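Local atomic coordinates of uncharacterized protein (PDB entry 3PES), a protein that is of unknown function and belongs to the YuA Gp49 family of a Pseudomonas phage. Residues C17-T22 with Q76-R81. Numbering follows the deposited sequence.
Sequences CLIVVT and QAVFDR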
ATOM      1  N   CYS A  17      -8.731 -12.020   2.813  1.00 15.00           N
ATOM      2  CA  CYS A  17      -7.512 -12.288   2.072  1.00 15.34           C
ATOM      3  C   CYS A  17      -6.326 -11.777   2.843  1.00 14.30           C
ATOM      4  O   CYS A  17      -6.472 -11.222   3.930  1.00 15.14           O
ATOM      5  CB  CYS A  17      -7.544 -11.598   0.719  1.00 15.98           C
ATOM      6  SG  CYS A  17      -7.571  -9.785   0.815  1.00 18.29           S
ATOM      7  N   LEU A  18      -5.153 -11.977   2.262  1.00 13.73           N
ATOM      8  CA  LEU A  18      -3.930 -11.395   2.742  1.00 13.34           C
ATOM      9  C   LEU A  18      -3.492 -10.359   1.720  1.00 12.63           C
ATOM     10  O   LEU A  18      -3.555 -10.588   0.504  1.00 13.61           O
ATOM     11  CB  LEU A  18      -2.878 -12.485   2.870  1.00 14.63           C
ATOM     12  CG  LEU A  18      -1.712 -12.384   3.820  1.00 16.52           C
ATOM     13  CD1 LEU A  18      -2.178 -12.166   5.245  1.00 16.51           C
ATOM     14  CD2 LEU A  18      -0.962 -13.690   3.722  1.00 17.86           C
ATOM     15  N   ILE A  19      -3.051  -9.215   2.210  1.00 11.21           N
ATOM     16  CA  ILE A  19      -2.375  -8.237   1.358  1.00 10.49           C
ATOM     17  C   ILE A  19      -0.878  -8.368   1.639  1.00 10.06           C
ATOM     18  O   ILE A  19      -0.441  -8.294   2.788  1.00 10.91           O
ATOM     19  CB  ILE A  19      -2.861  -6.791   1.641  1.00 10.40           C
ATOM     20  CG1 ILE A  19      -4.382  -6.672   1.420  1.00 11.08           C
ATOM     21  CG2 ILE A  19      -2.077  -5.767   0.789  1.00 11.66           C
ATOM     22  CD1 ILE A  19      -4.912  -7.063   0.060  1.00 11.85           C
ATOM     23  N   VAL A  20      -0.098  -8.595   0.589  1.00 10.80           N
ATOM     24  CA  VAL A  20       1.344  -8.689   0.724  1.00 11.38           C
ATOM     25  C   VAL A  20       1.946  -7.463   0.041  1.00 10.46           C
ATOM     26  O   VAL A  20       1.624  -7.144  -1.114  1.00 11.28           O
ATOM     27  CB  VAL A  20       1.854 -10.007   0.102  1.00 12.36           C
ATOM     28  CG1 VAL A  20       3.374 -10.010  -0.061  1.00 14.66           C
ATOM     29  CG2 VAL A  20       1.407 -11.163   0.968  1.00 13.57           C
ATOM     30  N   VAL A  21       2.784  -6.749   0.785  1.00 10.28           N
ATOM     31  CA  VAL A  21       3.457  -5.581   0.255  1.00 10.34           C
ATOM     32  C   VAL A  21       4.816  -6.014  -0.285  1.00 10.92           C
ATOM     33  O   VAL A  21       5.637  -6.564   0.460  1.00 11.70           O
ATOM     34  CB  VAL A  21       3.633  -4.513   1.356  1.00 10.17           C
ATOM     35  CG1 VAL A  21       4.230  -3.243   0.772  1.00 10.39           C
ATOM     36  CG2 VAL A  21       2.297  -4.199   2.035  1.00 11.51           C
ATOM     37  N   THR A  22       5.040  -5.777  -1.579  1.00 11.90           N
ATOM     38  CA  THR A  22       6.256  -6.254  -2.252  1.00 12.88           C
ATOM     39  C   THR A  22       7.294  -5.158  -2.472  1.00 12.19           C
ATOM     40  O   THR A  22       8.473  -5.448  -2.695  1.00 13.32           O
ATOM     41  CB  THR A  22       5.946  -6.914  -3.602  1.00 14.08           C
ATOM     42  OG1 THR A  22       5.312  -5.965  -4.451  1.00 16.22           O
ATOM     43  CG2 THR A  22       5.026  -8.128  -3.430  1.00 16.68           C
ATOM     44  N   GLN A  76      -4.520   2.849   0.719  1.00 10.61           N
ATOM     45  CA  GLN A  76      -4.413   3.563   1.975  1.00  9.93           C
ATOM     46  C   GLN A  76      -4.132   2.650   3.166  1.00  9.50           C
ATOM     47  O   GLN A  76      -3.394   3.031   4.074  1.00 10.51           O
ATOM     48  CB  GLN A  76      -5.669   4.404   2.224  1.00 10.72           C
ATOM     49  CG  GLN A  76      -5.535   5.281   3.477  1.00 11.43           C
ATOM     50  CD  GLN A  76      -4.544   6.396   3.264  1.00 11.88           C
ATOM     51  OE1 GLN A  76      -4.640   7.122   2.276  1.00 14.43           O
ATOM     52  NE2 GLN A  76      -3.596   6.559   4.194  1.00 11.69           N
ATOM     53  N   ALA A  77      -4.705   1.454   3.158  1.00  9.44           N
ATOM     54  CA  ALA A  77      -4.405   0.441   4.167  1.00  9.42           C
ATOM     55  C   ALA A  77      -2.918   0.074   4.163  1.00  9.23           C
ATOM     56  O   ALA A  77      -2.304  -0.108   5.224  1.00  9.35           O
ATOM     57  CB  ALA A  77      -5.283  -0.792   3.937  1.00 10.95           C
ATOM     58  N   VAL A  78      -2.342  -0.050   2.970  1.00  8.99           N
ATOM     59  CA  VAL A  78      -0.914  -0.313   2.841  1.00  9.19           C
ATOM     60  C   VAL A  78      -0.092   0.866   3.365  1.00  8.81           C
ATOM     61  O   VAL A  78       0.861   0.670   4.102  1.00  9.41           O
ATOM     62  CB  VAL A  78      -0.554  -0.670   1.375  1.00  9.81           C
ATOM     63  CG1 VAL A  78       0.954  -0.767   1.164  1.00 11.02           C
ATOM     64  CG2 VAL A  78      -1.228  -1.983   1.002  1.00 10.60           C
ATOM     65  N   PHE A  79      -0.455   2.087   2.986  1.00  9.25           N
ATOM     66  CA  PHE A  79       0.233   3.253   3.544  1.00  8.82           C
ATOM     67  C   PHE A  79       0.207   3.239   5.080  1.00  9.36           C
ATOM     68  O   PHE A  79       1.235   3.431   5.729  1.00 10.10           O
ATOM     69  CB  PHE A  79      -0.408   4.534   2.997  1.00  8.64           C
ATOM     70  CG  PHE A  79       0.270   5.816   3.449  1.00  8.96           C
ATOM     71  CD1 PHE A  79       1.109   6.517   2.600  1.00  9.72           C
ATOM     72  CD2 PHE A  79       0.038   6.331   4.721  1.00 10.13           C
ATOM     73  CE1 PHE A  79       1.738   7.703   3.025  1.00 10.19           C
ATOM     74  CE2 PHE A  79       0.645   7.509   5.131  1.00 11.43           C
ATOM     75  CZ  PHE A  79       1.487   8.196   4.279  1.00  9.20           C
ATOM     76  N   ASP A  80      -0.966   2.998   5.653  1.00  9.56           N
ATOM     77  CA  ASP A  80      -1.092   3.056   7.099  1.00  9.69           C
ATOM     78  C   ASP A  80      -0.260   1.947   7.750  1.00 11.03           C
ATOM     79  O   ASP A  80       0.376   2.162   8.765  1.00 11.88           O
ATOM     80  CB  ASP A  80      -2.558   2.925   7.515  1.00  9.97           C
ATOM     81  CG  ASP A  80      -3.397   4.132   7.127  1.00 11.45           C
ATOM     82  OD1 ASP A  80      -2.859   5.221   6.805  1.00 11.65           O
ATOM     83  OD2 ASP A  80      -4.630   3.975   7.160  1.00 13.59           O
ATOM     84  N   ARG A  81      -0.226   0.764   7.141  1.00 10.71           N
ATOM     85  CA  ARG A  81       0.592  -0.333   7.666  1.00 10.49           C
ATOM     86  C   ARG A  81       2.082   0.013   7.586  1.00 10.91           C
ATOM     87  O   ARG A  81       2.824  -0.192   8.549  1.00 11.91           O
ATOM     88  CB  ARG A  81       0.275  -1.627   6.900  1.00 10.35           C
ATOM     89  CG  ARG A  81       1.210  -2.789   7.191  1.00 10.60           C
ATOM     90  CD  ARG A  81       1.345  -3.147   8.666  1.00 11.73           C
ATOM     91  NE  ARG A  81       2.352  -4.199   8.835  1.00 13.43           N
ATOM     92  CZ  ARG A  81       3.666  -3.977   8.874  1.00 14.63           C
ATOM     93  NH1 ARG A  81       4.170  -2.750   8.763  1.00 14.23           N
ATOM     94  NH2 ARG A  81       4.488  -4.997   9.009  1.00 16.34           N
TER
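Val78, on the inner face of helix 68-82, sends one methyl to each of two residues on strand 15-25. Its CG1, set anti to the backbone N (chi1 172°), meets Val21 tip to tip, lying 3.8 Å from Val21 CG2 and 4.1 Å from Val21 CG1. The other methyl, CG2, leans back along the strand and lies 3.9 Å from Ile19 CG2, the two side chains crossing at a slant. Ile19 and Val21 are two residues apart, so both project from the same face of the strand, toward the helix, whereas Val20 between them points away. The contact is wholly apolar, and all three residues are buried. Beta-branched side chains suit the extended strand, and a side chain as short as valine is consistent with the close approach of the helix, Val78 CA lying 7.3 Å from Val21 CA. Phe8 and Trp49, from the two flanking strands, each touch both Ile19 and Val78, while Ile74 and Met82 of the helix extend the layer over Ile19 and Val21 respectively. The arrangement is that of a two-layer alpha+beta core, with helix 68-82 packed across one face of a three-stranded antiparallel sheet, here over its central strand.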